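Local coordinates for unsaturated glucuronyl hydrolase (Streptococcus agalactiae, PDB 2ZZR), which hydrolyses unsaturated hyaluronan, chondroitin and heparin disaccharides, releasing the unsaturated uronic acid from either a (1->3) or a (1->4) glycosidic bond, at residues 147-151 with 161-165; 256-260 with 393-397; 311-316 with 384-389. One frame throughout, in Å; residues are numbered along the deposited sequence.

Interactions 2 and 3 are neighbours in the helical barrel, with centres about 11 Å apart, whereas interaction 1 lies at the surface, its centre about 26 Å from that of interaction 2 and about 32 Å from that of interaction 3. Along the chain, interaction 3 is nested inside the loop that interaction 2 closes. The two are joined through Trp397 NE1, which lies 2.8 Å from Glu384 OE1 and probably donates a hydrogen bond to it, and through Leu395 and Arg260, which pack on Glu316. The side chain of Trp397 is about 7 Å from that of Trp250, a probable substrate-binding residue, and that of Arg149 about 9 Å from that of Asp114, the probable nucleophile.

Interaction 1: 147-151 with 161-165; sequences MERYQ and GELGY
The guanidinium group of Arg149 has Leu163 lying over the centre of one face, with CD2 of the leucine 3.5 Å from Arg149 CZ, and a carbonyl at its edge. There, NH2 of Arg149 donates to Gly161 O at 3.0 Å with an N-H...O angle of 159°. The oxygen lies in the guanidinium plane, but the nitrogen stands above the carbonyl plane of Gly161 and so uses no lone-pair direction. A water closes the same edge, accepting from Arg149 NH1 at 2.9 Å and donating to Gly161 O at 2.8 Å, so one carbonyl is bound directly and through water. The bend in the arginine chain at chi3 (73°) turns the flat group under the leucine and towards Gly161. The other branch of Leu163, CD1, rests 3.9 Å from Glu148 O, while Gln151 OE1 approaches Leu163 CD2 to the same distance, 3.9 Å. Two beta turns shape the backbones, type I from Met147 to Tyr150 and type II from Glu162 to Tyr165. Arg149 is also bonded by NE to Gln158 O and by NH2 to Ala159 O, so its guanidinium gathers three carbonyls that follow strand 156-157. The contact lies beside the short antiparallel hairpin of strands 150-151 and 156-157, where the turn after helix 133-147 meets the loop leading to strand 170-172, with helix 192-209 packed against Met147 and Tyr150.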
ATOM      1  N   MET A 147       2.326  12.401  13.905  1.00 16.92           N
ATOM      2  CA  MET A 147       3.515  13.153  14.322  1.00 17.26           C
ATOM      3  C   MET A 147       3.954  12.831  15.760  1.00 17.67           C
ATOM      4  O   MET A 147       5.141  12.930  16.080  1.00 17.40           O
ATOM      5  CB  MET A 147       3.273  14.661  14.168  1.00 17.40           C
ATOM      6  CG  MET A 147       3.182  15.130  12.710  1.00 17.73           C
ATOM      7  SD  MET A 147       4.785  15.146  11.884  1.00 18.23           S
ATOM      8  CE  MET A 147       5.432  16.704  12.486  1.00 18.65           C
ATOM      9  N   GLU A 148       2.998  12.434  16.600  1.00 17.98           N
ATOM     10  CA  GLU A 148       3.261  12.108  18.015  1.00 18.83           C
ATOM     11  C   GLU A 148       4.270  10.969  18.185  1.00 18.47           C
ATOM     12  O   GLU A 148       4.918  10.858  19.234  1.00 18.73           O
ATOM     13  CB  GLU A 148       1.967  11.738  18.747  1.00 18.98           C
ATOM     14  CG  GLU A 148       0.953  12.861  18.920  1.00 19.71           C
ATOM     15  CD  GLU A 148      -0.369  12.375  19.499  1.00 20.66           C
ATOM     16  OE1 GLU A 148      -0.458  11.195  19.918  1.00 22.63           O
ATOM     17  OE2 GLU A 148      -1.329  13.174  19.528  1.00 22.73           O
ATOM     18  N   ARG A 149       4.395  10.116  17.166  1.00 17.76           N
ATOM     19  CA  ARG A 149       5.295   8.964  17.243  1.00 17.19           C
ATOM     20  C   ARG A 149       6.697   9.217  16.674  1.00 17.29           C
ATOM     21  O   ARG A 149       7.538   8.320  16.664  1.00 16.64           O
ATOM     22  CB  ARG A 149       4.654   7.722  16.609  1.00 17.09           C
ATOM     23  CG  ARG A 149       3.316   7.349  17.231  1.00 16.63           C
ATOM     24  CD  ARG A 149       2.900   5.924  16.879  1.00 16.52           C
ATOM     25  NE  ARG A 149       3.696   4.913  17.585  1.00 16.98           N
ATOM     26  CZ  ARG A 149       3.512   4.553  18.855  1.00 17.02           C
ATOM     27  NH1 ARG A 149       2.551   5.111  19.587  1.00 16.19           N
ATOM     28  NH2 ARG A 149       4.296   3.629  19.400  1.00 17.41           N
ATOM     29  N   TYR A 150       6.948  10.445  16.214  1.00 17.80           N
ATOM     30  CA  TYR A 150       8.250  10.793  15.654  1.00 18.33           C
ATOM     31  C   TYR A 150       9.343  10.789  16.719  1.00 18.96           C
ATOM     32  O   TYR A 150       9.172  11.367  17.791  1.00 19.37           O
ATOM     33  CB  TYR A 150       8.211  12.164  14.970  1.00 18.15           C
ATOM     34  CG  TYR A 150       9.548  12.578  14.389  1.00 18.11           C
ATOM     35  CD1 TYR A 150      10.271  13.642  14.939  1.00 17.92           C
ATOM     36  CD2 TYR A 150      10.093  11.907  13.298  1.00 17.75           C
ATOM     37  CE1 TYR A 150      11.504  14.024  14.408  1.00 18.58           C
ATOM     38  CE2 TYR A 150      11.319  12.283  12.759  1.00 18.33           C
ATOM     39  CZ  TYR A 150      12.017  13.342  13.320  1.00 18.34           C
ATOM     40  OH  TYR A 150      13.227  13.705  12.785  1.00 18.50           O
ATOM     41  N   GLN A 151      10.458  10.142  16.395  1.00 19.97           N
ATOM     42  CA  GLN A 151      11.630  10.099  17.257  1.00 20.87           C
ATOM     43  C   GLN A 151      12.799  10.871  16.642  1.00 21.44           C
ATOM     44  O   GLN A 151      13.325  10.480  15.599  1.00 21.50           O
ATOM     45  CB  GLN A 151      12.038   8.647  17.526  1.00 20.95           C
ATOM     46  CG  GLN A 151      10.974   7.813  18.249  1.00 22.09           C
ATOM     47  CD  GLN A 151      10.713   8.256  19.691  1.00 24.20           C
ATOM     48  OE1 GLN A 151       9.777   7.780  20.333  1.00 26.00           O
ATOM     49  NE2 GLN A 151      11.535   9.174  20.199  1.00 23.64           N
ATOM     50  N   GLY A 161       3.664   0.318  20.052  1.00 16.37           N
ATOM     51  CA  GLY A 161       4.411  -0.100  21.234  1.00 16.63           C
ATOM     52  C   GLY A 161       4.683   1.084  22.139  1.00 16.89           C
ATOM     53  O   GLY A 161       4.093   2.155  21.980  1.00 16.83           O
ATOM     54  N   GLU A 162       5.580   0.883  23.099  1.00 17.08           N
ATOM     55  CA  GLU A 162       5.925   1.924  24.056  1.00 17.64           C
ATOM     56  C   GLU A 162       6.895   2.921  23.418  1.00 17.61           C
ATOM     57  O   GLU A 162       7.999   2.552  23.018  1.00 17.59           O
ATOM     58  CB  GLU A 162       6.537   1.295  25.317  1.00 17.65           C
ATOM     59  CG  GLU A 162       6.863   2.299  26.428  1.00 18.59           C
ATOM     60  CD  GLU A 162       5.629   2.880  27.102  1.00 21.41           C
ATOM     61  OE1 GLU A 162       5.752   3.964  27.715  1.00 23.58           O
ATOM     62  OE2 GLU A 162       4.537   2.268  27.026  1.00 21.48           O
ATOM     63  N   LEU A 163       6.470   4.177  23.319  1.00 18.50           N
ATOM     64  CA  LEU A 163       7.287   5.220  22.697  1.00 19.32           C
ATOM     65  C   LEU A 163       8.603   5.411  23.436  1.00 19.43           C
ATOM     66  O   LEU A 163       8.609   5.588  24.657  1.00 19.85           O
ATOM     67  CB  LEU A 163       6.526   6.547  22.640  1.00 19.45           C
ATOM     68  CG  LEU A 163       5.434   6.682  21.573  1.00 19.88           C
ATOM     69  CD1 LEU A 163       4.662   7.965  21.796  1.00 20.56           C
ATOM     70  CD2 LEU A 163       6.030   6.639  20.167  1.00 20.06           C
ATOM     71  N   GLY A 164       9.704   5.348  22.689  1.00 19.69           N
ATOM     72  CA  GLY A 164      11.048   5.582  23.226  1.00 19.75           C
ATOM     73  C   GLY A 164      11.716   4.367  23.848  1.00 19.78           C
ATOM     74  O   GLY A 164      12.909   4.400  24.171  1.00 19.96           O
ATOM     75  N   TYR A 165      10.946   3.293  24.014  1.00 19.43           N
ATOM     76  CA  TYR A 165      11.422   2.084  24.678  1.00 19.55           C
ATOM     77  C   TYR A 165      12.275   1.240  23.733  1.00 19.87           C
ATOM     78  O   TYR A 165      11.835   0.891  22.639  1.00 19.55           O
ATOM     79  CB  TYR A 165      10.232   1.285  25.224  1.00 19.05           C
ATOM     80  CG  TYR A 165      10.611  -0.014  25.886  1.00 18.92           C
ATOM     81  CD1 TYR A 165      11.562  -0.046  26.904  1.00 18.09           C
ATOM     82  CD2 TYR A 165      10.016  -1.217  25.498  1.00 18.71           C
ATOM     83  CE1 TYR A 165      11.914  -1.232  27.511  1.00 18.44           C
ATOM     84  CE2 TYR A 165      10.364  -2.414  26.104  1.00 18.51           C
ATOM     85  CZ  TYR A 165      11.315  -2.407  27.116  1.00 18.20           C
ATOM     86  OH  TYR A 165      11.676  -3.575  27.730  1.00 18.83           O
TER
HETATM   87  O   HOH W   1       2.278   4.218  22.369  1.00 21.62           O

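Interaction 2: 256-260 with 393-397; sequences PLSYR and WELYW
A bend at chi3 (-61°) brings NE of Arg260 back to Leu257 O, about one turn earlier, and points the NH1/NH2 end at the C-terminal carboxylate of Trp397. With CG beside the backbone N (chi1 -75°), Leu257 points its branches at the tail, CD2 between Leu395 and Trp397 CB and CD1 over the indole. The arginine grips the carboxylate end-on, one nitrogen to each oxygen. NH2 of Arg260 meets Trp397 OXT at 2.8 Å in a nearly straight salt bridge (170°) that lies in the guanidinium plane. NH1 of Arg260 reaches Trp397 O, also at 2.8 Å, from above the plane of that carbonyl. The third nitrogen is tied within the helix: NE of Arg260 donates to Leu257 O at 2.8 Å along a lone pair, which fixes the rotation of the group. In this alpha-barrel enzyme of glycoside hydrolase family 88, the tail that follows helix 376-390 is thereby pinned to helix 245-262, and the chain ends in the interior with its terminal charge paired. Arg128 on helix 115-130 adds a second bond to Trp397 O, so two arginines share the negative end.

Beneath the ion pair lies an apolar layer. Leu257 CD2 touches Leu395 CD2 at 3.6 Å and Trp397 CB at 3.8 Å, and it also underlies the rim of one face of the Arg260 guanidinium. Leu257 CD1 stands over one face of the Trp397 indole, towards the rim, while the indole makes an edge-to-face pair with Tyr253 and its NE1 is bonded to Glu384. Leu395 CD2 also comes within 3.6 Å of Arg260 NH1.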
ATOM      1  N   PRO A 256       8.104   5.674  -4.979  1.00 10.66           N
ATOM      2  CA  PRO A 256       7.605   6.695  -5.924  1.00 10.54           C
ATOM      3  C   PRO A 256       6.630   7.702  -5.299  1.00 10.62           C
ATOM      4  O   PRO A 256       6.645   8.880  -5.678  1.00 10.53           O
ATOM      5  CB  PRO A 256       6.941   5.871  -7.039  1.00 10.55           C
ATOM      6  CG  PRO A 256       6.693   4.522  -6.441  1.00 10.79           C
ATOM      7  CD  PRO A 256       7.804   4.310  -5.448  1.00 10.33           C
ATOM      8  N   LEU A 257       5.814   7.260  -4.342  1.00 10.37           N
ATOM      9  CA  LEU A 257       4.909   8.189  -3.659  1.00 10.84           C
ATOM     10  C   LEU A 257       5.697   9.314  -2.979  1.00 11.20           C
ATOM     11  O   LEU A 257       5.368  10.492  -3.126  1.00 11.70           O
ATOM     12  CB  LEU A 257       4.024   7.456  -2.644  1.00 10.53           C
ATOM     13  CG  LEU A 257       2.883   6.619  -3.217  1.00 10.96           C
ATOM     14  CD1 LEU A 257       2.206   5.847  -2.099  1.00 11.12           C
ATOM     15  CD2 LEU A 257       1.861   7.497  -3.943  1.00 10.85           C
ATOM     16  N   SER A 258       6.762   8.949  -2.269  1.00 11.46           N
ATOM     17  CA  SER A 258       7.625   9.941  -1.624  1.00 11.99           C
ATOM     18  C   SER A 258       8.416  10.766  -2.631  1.00 11.77           C
ATOM     19  O   SER A 258       8.654  11.964  -2.414  1.00 12.07           O
ATOM     20  CB  SER A 258       8.577   9.259  -0.648  1.00 12.40           C
ATOM     21  OG  SER A 258       7.837   8.573   0.339  1.00 14.05           O
ATOM     22  N   TYR A 259       8.816  10.130  -3.727  1.00 11.84           N
ATOM     23  CA  TYR A 259       9.546  10.824  -4.794  1.00 12.31           C
ATOM     24  C   TYR A 259       8.758  12.028  -5.329  1.00 12.64           C
ATOM     25  O   TYR A 259       9.345  13.074  -5.626  1.00 12.45           O
ATOM     26  CB  TYR A 259       9.904   9.869  -5.935  1.00 12.13           C
ATOM     27  CG  TYR A 259      10.538  10.581  -7.111  1.00 12.56           C
ATOM     28  CD1 TYR A 259      11.900  10.878  -7.123  1.00 12.20           C
ATOM     29  CD2 TYR A 259       9.764  10.983  -8.203  1.00 12.47           C
ATOM     30  CE1 TYR A 259      12.478  11.544  -8.207  1.00 12.55           C
ATOM     31  CE2 TYR A 259      10.330  11.654  -9.281  1.00 12.08           C
ATOM     32  CZ  TYR A 259      11.685  11.935  -9.275  1.00 12.63           C
ATOM     33  OH  TYR A 259      12.242  12.605 -10.344  1.00 12.93           O
ATOM     34  N   ARG A 260       7.437  11.886  -5.446  1.00 12.60           N
ATOM     35  CA  ARG A 260       6.593  13.012  -5.884  1.00 12.85           C
ATOM     36  C   ARG A 260       6.935  14.274  -5.111  1.00 13.38           C
ATOM     37  O   ARG A 260       6.971  15.368  -5.667  1.00 13.65           O
ATOM     38  CB  ARG A 260       5.117  12.743  -5.614  1.00 12.81           C
ATOM     39  CG  ARG A 260       4.498  11.568  -6.322  1.00 11.86           C
ATOM     40  CD  ARG A 260       3.049  11.427  -5.850  1.00 12.34           C
ATOM     41  NE  ARG A 260       2.973  11.179  -4.405  1.00 12.53           N
ATOM     42  CZ  ARG A 260       1.917  11.449  -3.638  1.00 12.96           C
ATOM     43  NH1 ARG A 260       0.819  11.990  -4.162  1.00 13.32           N
ATOM     44  NH2 ARG A 260       1.960  11.182  -2.338  1.00 12.04           N
ATOM     45  N   TRP A 393      -6.002   9.486 -12.795  1.00 13.00           N
ATOM     46  CA  TRP A 393      -6.479   9.477 -11.414  1.00 13.06           C
ATOM     47  C   TRP A 393      -5.697  10.431 -10.509  1.00 13.09           C
ATOM     48  O   TRP A 393      -4.468  10.380 -10.451  1.00 12.84           O
ATOM     49  CB  TRP A 393      -6.476   8.049 -10.848  1.00 12.97           C
ATOM     50  CG  TRP A 393      -6.944   7.993  -9.418  1.00 13.42           C
ATOM     51  CD1 TRP A 393      -8.168   8.362  -8.940  1.00 13.72           C
ATOM     52  CD2 TRP A 393      -6.187   7.541  -8.282  1.00 14.04           C
ATOM     53  NE1 TRP A 393      -8.222   8.174  -7.571  1.00 13.72           N
ATOM     54  CE2 TRP A 393      -7.024   7.667  -7.145  1.00 14.42           C
ATOM     55  CE3 TRP A 393      -4.889   7.037  -8.117  1.00 13.78           C
ATOM     56  CZ2 TRP A 393      -6.602   7.314  -5.853  1.00 14.03           C
ATOM     57  CZ3 TRP A 393      -4.468   6.687  -6.829  1.00 13.25           C
ATOM     58  CH2 TRP A 393      -5.327   6.823  -5.718  1.00 13.96           C
ATOM     59  N   GLU A 394      -6.422  11.315  -9.826  1.00 13.27           N
ATOM     60  CA  GLU A 394      -5.841  12.186  -8.818  1.00 14.29           C
ATOM     61  C   GLU A 394      -5.617  11.402  -7.521  1.00 13.55           C
ATOM     62  O   GLU A 394      -6.577  10.974  -6.875  1.00 13.44           O
ATOM     63  CB  GLU A 394      -6.751  13.394  -8.549  1.00 14.20           C
ATOM     64  CG  GLU A 394      -6.119  14.437  -7.637  1.00 16.35           C
ATOM     65  CD  GLU A 394      -7.046  15.603  -7.301  1.00 17.75           C
ATOM     66  OE1 GLU A 394      -6.586  16.532  -6.603  1.00 21.55           O
ATOM     67  OE2 GLU A 394      -8.222  15.604  -7.742  1.00 23.10           O
ATOM     68  N   LEU A 395      -4.350  11.235  -7.137  1.00 13.26           N
ATOM     69  CA  LEU A 395      -4.012  10.399  -5.973  1.00 12.67           C
ATOM     70  C   LEU A 395      -4.631  10.883  -4.677  1.00 12.78           C
ATOM     71  O   LEU A 395      -4.570  12.075  -4.360  1.00 12.77           O
ATOM     72  CB  LEU A 395      -2.492  10.319  -5.790  1.00 12.47           C
ATOM     73  CG  LEU A 395      -1.755   9.203  -6.529  1.00 12.49           C
ATOM     74  CD1 LEU A 395      -1.959   9.287  -8.033  1.00 12.95           C
ATOM     75  CD2 LEU A 395      -0.270   9.264  -6.194  1.00 12.39           C
ATOM     76  N   TYR A 396      -5.204   9.952  -3.916  1.00 12.40           N
ATOM     77  CA  TYR A 396      -5.580  10.243  -2.527  1.00 12.64           C
ATOM     78  C   TYR A 396      -4.313  10.496  -1.720  1.00 12.55           C
ATOM     79  O   TYR A 396      -4.261  11.424  -0.905  1.00 13.02           O
ATOM     80  CB  TYR A 396      -6.380   9.088  -1.910  1.00 13.00           C
ATOM     81  CG  TYR A 396      -7.621   8.690  -2.700  1.00 13.17           C
ATOM     82  CD1 TYR A 396      -8.287   9.622  -3.506  1.00 13.72           C
ATOM     83  CD2 TYR A 396      -8.137   7.396  -2.624  1.00 12.59           C
ATOM     84  CE1 TYR A 396      -9.428   9.263  -4.224  1.00 14.83           C
ATOM     85  CE2 TYR A 396      -9.286   7.027  -3.334  1.00 13.00           C
ATOM     86  CZ  TYR A 396      -9.921   7.971  -4.135  1.00 14.18           C
ATOM     87  OH  TYR A 396     -11.042   7.615  -4.852  1.00 14.23           O
ATOM     88  N   TRP A 397      -3.293   9.675  -1.989  1.00 12.52           N
ATOM     89  CA  TRP A 397      -1.970   9.758  -1.347  1.00 12.35           C
ATOM     90  C   TRP A 397      -1.272  11.084  -1.603  1.00 12.60           C
ATOM     91  O   TRP A 397      -1.539  11.791  -2.588  1.00 12.29           O
ATOM     92  CB  TRP A 397      -1.065   8.605  -1.819  1.00 12.06           C
ATOM     93  CG  TRP A 397      -1.761   7.287  -1.784  1.00 11.99           C
ATOM     94  CD1 TRP A 397      -2.350   6.646  -2.832  1.00 11.09           C
ATOM     95  CD2 TRP A 397      -1.988   6.466  -0.630  1.00 11.30           C
ATOM     96  NE1 TRP A 397      -2.923   5.469  -2.410  1.00 11.91           N
ATOM     97  CE2 TRP A 397      -2.714   5.334  -1.060  1.00 11.87           C
ATOM     98  CE3 TRP A 397      -1.639   6.574   0.727  1.00 12.21           C
ATOM     99  CZ2 TRP A 397      -3.115   4.322  -0.185  1.00 11.84           C
ATOM    100  CZ3 TRP A 397      -2.030   5.560   1.601  1.00 11.63           C
ATOM    101  CH2 TRP A 397      -2.755   4.447   1.140  1.00 12.07           C
ATOM    102  OXT TRP A 397      -0.410  11.469  -0.808  1.00 12.71           O
TER

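Interaction 3: 311-316 with 384-389; sequences VCGIHE and EALIRF
A buried salt-bridge network centres on Arg388, whose two end nitrogens converge on one oxygen of Glu316. NH1 of Arg388 lies 2.9 Å from Glu316 OE2, on the anti lone pair, and NH2 of Arg388 3.0 Å from it, above the carboxylate plane. OE2 takes both because the other oxygen of Glu316 points away; the two flat groups stand at 78°. Within its own helix, NE of Arg388 bonds Glu384 OE2 at 2.9 Å and almost straight (174°), so it bridges two acids. Lys319 adds a second positive charge at Glu316, Arg388 NH2 also donates to the Tyr253 hydroxyl, and Tyr380 bonds Glu384. Arg388 and Lys319 probably favour the ionised form of Glu316, and Arg388 that of Glu384. One face of the guanidinium also lies against Cys312 O, 3.7 Å from Arg388 CZ.

The imidazole of His315, with CG anti to the backbone N, carries the ring contacts. Arg388 CB makes a CH-pi contact over one face, 3.7 Å from the ring centroid. The Phe389 ring is near parallel to the imidazole but slid aside, so they barely overlap. Water bonded to Arg388 O makes a weak bond to His315 NE2.

Apolar packing fills the closest backbone approach, where Val311 CG1 meets Ala385 CB at 3.7 Å and Cys312 SG rests on the same methyl. Helices 304-318 and 376-390, neighbours in the alpha barrel of this family 88 glycoside hydrolase, run in the same direction and cross at 27°, their segment axes 9.6 Å apart; helix 328-346 packs on Val311, His315 and Phe389, and helix 245-262 on Cys312 and Glu316.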
ATOM      1  N   VAL A 311       1.833  -3.114  -8.622  1.00 11.79           N
ATOM      2  CA  VAL A 311       1.287  -2.538  -9.854  1.00 11.73           C
ATOM      3  C   VAL A 311       1.078  -1.029  -9.682  1.00 11.56           C
ATOM      4  O   VAL A 311       1.499  -0.245 -10.540  1.00 11.59           O
ATOM      5  CB  VAL A 311      -0.009  -3.248 -10.328  1.00 11.87           C
ATOM      6  CG1 VAL A 311      -0.720  -2.410 -11.407  1.00 11.57           C
ATOM      7  CG2 VAL A 311       0.314  -4.642 -10.880  1.00 12.04           C
ATOM      8  N   CYS A 312       0.446  -0.623  -8.580  1.00 11.45           N
ATOM      9  CA  CYS A 312       0.239   0.808  -8.289  1.00 11.37           C
ATOM     10  C   CYS A 312       1.563   1.567  -8.242  1.00 11.44           C
ATOM     11  O   CYS A 312       1.673   2.671  -8.799  1.00 10.94           O
ATOM     12  CB  CYS A 312      -0.530   1.001  -6.978  1.00 11.50           C
ATOM     13  SG  CYS A 312      -2.214   0.360  -7.036  1.00 12.41           S
ATOM     14  N   GLY A 313       2.563   0.961  -7.595  1.00 11.48           N
ATOM     15  CA  GLY A 313       3.894   1.567  -7.467  1.00 11.43           C
ATOM     16  C   GLY A 313       4.588   1.763  -8.805  1.00 11.42           C
ATOM     17  O   GLY A 313       5.171   2.818  -9.064  1.00 11.55           O
ATOM     18  N   ILE A 314       4.532   0.745  -9.651  1.00 10.92           N
ATOM     19  CA  ILE A 314       5.143   0.820 -10.977  1.00 11.10           C
ATOM     20  C   ILE A 314       4.418   1.892 -11.807  1.00 10.81           C
ATOM     21  O   ILE A 314       5.057   2.733 -12.451  1.00 10.79           O
ATOM     22  CB  ILE A 314       5.127  -0.560 -11.691  1.00 11.11           C
ATOM     23  CG1 ILE A 314       6.025  -1.562 -10.944  1.00 11.03           C
ATOM     24  CG2 ILE A 314       5.588  -0.426 -13.151  1.00 11.20           C
ATOM     25  CD1 ILE A 314       5.844  -3.002 -11.405  1.00 11.80           C
ATOM     26  N   HIS A 315       3.086   1.872 -11.766  1.00 10.78           N
ATOM     27  CA  HIS A 315       2.286   2.864 -12.485  1.00 10.84           C
ATOM     28  C   HIS A 315       2.676   4.285 -12.074  1.00 10.99           C
ATOM     29  O   HIS A 315       2.881   5.161 -12.928  1.00 10.39           O
ATOM     30  CB  HIS A 315       0.789   2.625 -12.246  1.00 11.19           C
ATOM     31  CG  HIS A 315      -0.092   3.584 -12.988  1.00 11.06           C
ATOM     32  ND1 HIS A 315      -0.598   3.319 -14.242  1.00 14.09           N
ATOM     33  CD2 HIS A 315      -0.541   4.814 -12.652  1.00  9.20           C
ATOM     34  CE1 HIS A 315      -1.325   4.348 -14.646  1.00 11.58           C
ATOM     35  NE2 HIS A 315      -1.304   5.269 -13.699  1.00 14.21           N
ATOM     36  N   GLU A 316       2.790   4.501 -10.767  1.00 10.72           N
ATOM     37  CA  GLU A 316       3.192   5.802 -10.233  1.00 11.32           C
ATOM     38  C   GLU A 316       4.584   6.248 -10.696  1.00 11.52           C
ATOM     39  O   GLU A 316       4.746   7.366 -11.191  1.00 11.71           O
ATOM     40  CB  GLU A 316       3.104   5.805  -8.701  1.00 11.26           C
ATOM     41  CG  GLU A 316       3.367   7.171  -8.058  1.00 11.11           C
ATOM     42  CD  GLU A 316       2.376   8.246  -8.513  1.00 12.06           C
ATOM     43  OE1 GLU A 316       2.749   9.438  -8.451  1.00 11.80           O
ATOM     44  OE2 GLU A 316       1.234   7.905  -8.923  1.00 10.25           O
ATOM     45  N   GLU A 384      -7.562   0.364  -7.103  1.00 12.08           N
ATOM     46  CA  GLU A 384      -6.765   1.557  -7.403  1.00 11.82           C
ATOM     47  C   GLU A 384      -5.969   1.373  -8.698  1.00 11.80           C
ATOM     48  O   GLU A 384      -5.873   2.305  -9.506  1.00 12.00           O
ATOM     49  CB  GLU A 384      -5.838   1.941  -6.242  1.00 11.67           C
ATOM     50  CG  GLU A 384      -5.275   3.344  -6.411  1.00 11.58           C
ATOM     51  CD  GLU A 384      -4.069   3.605  -5.538  1.00 12.06           C
ATOM     52  OE1 GLU A 384      -4.265   3.929  -4.354  1.00 12.79           O
ATOM     53  OE2 GLU A 384      -2.933   3.508  -6.051  1.00 12.79           O
ATOM     54  N   ALA A 385      -5.412   0.178  -8.901  1.00 11.75           N
ATOM     55  CA  ALA A 385      -4.681  -0.127 -10.131  1.00 11.89           C
ATOM     56  C   ALA A 385      -5.601  -0.018 -11.340  1.00 12.31           C
ATOM     57  O   ALA A 385      -5.234   0.571 -12.361  1.00 12.20           O
ATOM     58  CB  ALA A 385      -4.056  -1.518 -10.069  1.00 11.93           C
ATOM     59  N   LEU A 386      -6.802  -0.581 -11.213  1.00 12.31           N
ATOM     60  CA  LEU A 386      -7.782  -0.525 -12.293  1.00 12.69           C
ATOM     61  C   LEU A 386      -8.123   0.919 -12.654  1.00 12.46           C
ATOM     62  O   LEU A 386      -8.094   1.296 -13.846  1.00 13.31           O
ATOM     63  CB  LEU A 386      -9.039  -1.306 -11.912  1.00 12.50           C
ATOM     64  CG  LEU A 386      -8.867  -2.827 -11.839  1.00 13.20           C
ATOM     65  CD1 LEU A 386     -10.185  -3.464 -11.361  1.00 13.23           C
ATOM     66  CD2 LEU A 386      -8.425  -3.413 -13.178  1.00 13.93           C
ATOM     67  N   ILE A 387      -8.421   1.722 -11.630  1.00 12.20           N
ATOM     68  CA  ILE A 387      -8.766   3.138 -11.803  1.00 12.28           C
ATOM     69  C   ILE A 387      -7.574   3.946 -12.349  1.00 12.08           C
ATOM     70  O   ILE A 387      -7.750   4.799 -13.226  1.00 11.64           O
ATOM     71  CB  ILE A 387      -9.343   3.762 -10.489  1.00 12.35           C
ATOM     72  CG1 ILE A 387     -10.699   3.124 -10.120  1.00 12.35           C
ATOM     73  CG2 ILE A 387      -9.454   5.303 -10.572  1.00 12.49           C
ATOM     74  CD1 ILE A 387     -11.840   3.335 -11.140  1.00 13.59           C
ATOM     75  N   ARG A 388      -6.369   3.656 -11.851  1.00 11.98           N
ATOM     76  CA  ARG A 388      -5.143   4.253 -12.399  1.00 11.66           C
ATOM     77  C   ARG A 388      -5.027   4.050 -13.912  1.00 12.25           C
ATOM     78  O   ARG A 388      -4.694   4.985 -14.646  1.00 12.01           O
ATOM     79  CB  ARG A 388      -3.898   3.678 -11.715  1.00 11.84           C
ATOM     80  CG  ARG A 388      -3.525   4.365 -10.402  1.00 11.56           C
ATOM     81  CD  ARG A 388      -2.376   3.614  -9.725  1.00 11.13           C
ATOM     82  NE  ARG A 388      -1.849   4.353  -8.576  1.00 10.51           N
ATOM     83  CZ  ARG A 388      -0.951   5.335  -8.662  1.00 11.22           C
ATOM     84  NH1 ARG A 388      -0.457   5.698  -9.844  1.00 10.19           N
ATOM     85  NH2 ARG A 388      -0.545   5.959  -7.563  1.00  9.95           N
ATOM     86  N   PHE A 389      -5.288   2.827 -14.369  1.00 12.64           N
ATOM     87  CA  PHE A 389      -5.154   2.488 -15.789  1.00 13.29           C
ATOM     88  C   PHE A 389      -6.239   3.151 -16.626  1.00 14.19           C
ATOM     89  O   PHE A 389      -6.007   3.523 -17.785  1.00 14.26           O
ATOM     90  CB  PHE A 389      -5.228   0.973 -15.973  1.00 13.11           C
ATOM     91  CG  PHE A 389      -3.910   0.276 -15.856  1.00 13.05           C
ATOM     92  CD1 PHE A 389      -3.100   0.453 -14.733  1.00 12.65           C
ATOM     93  CD2 PHE A 389      -3.488  -0.592 -16.856  1.00 13.05           C
ATOM     94  CE1 PHE A 389      -1.883  -0.216 -14.621  1.00 13.02           C
ATOM     95  CE2 PHE A 389      -2.275  -1.263 -16.753  1.00 13.96           C
ATOM     96  CZ  PHE A 389      -1.471  -1.074 -15.634  1.00 13.47           C
TER
HETATM   97  O   HOH W   2      -3.846   7.506 -13.521  1.00 14.27           O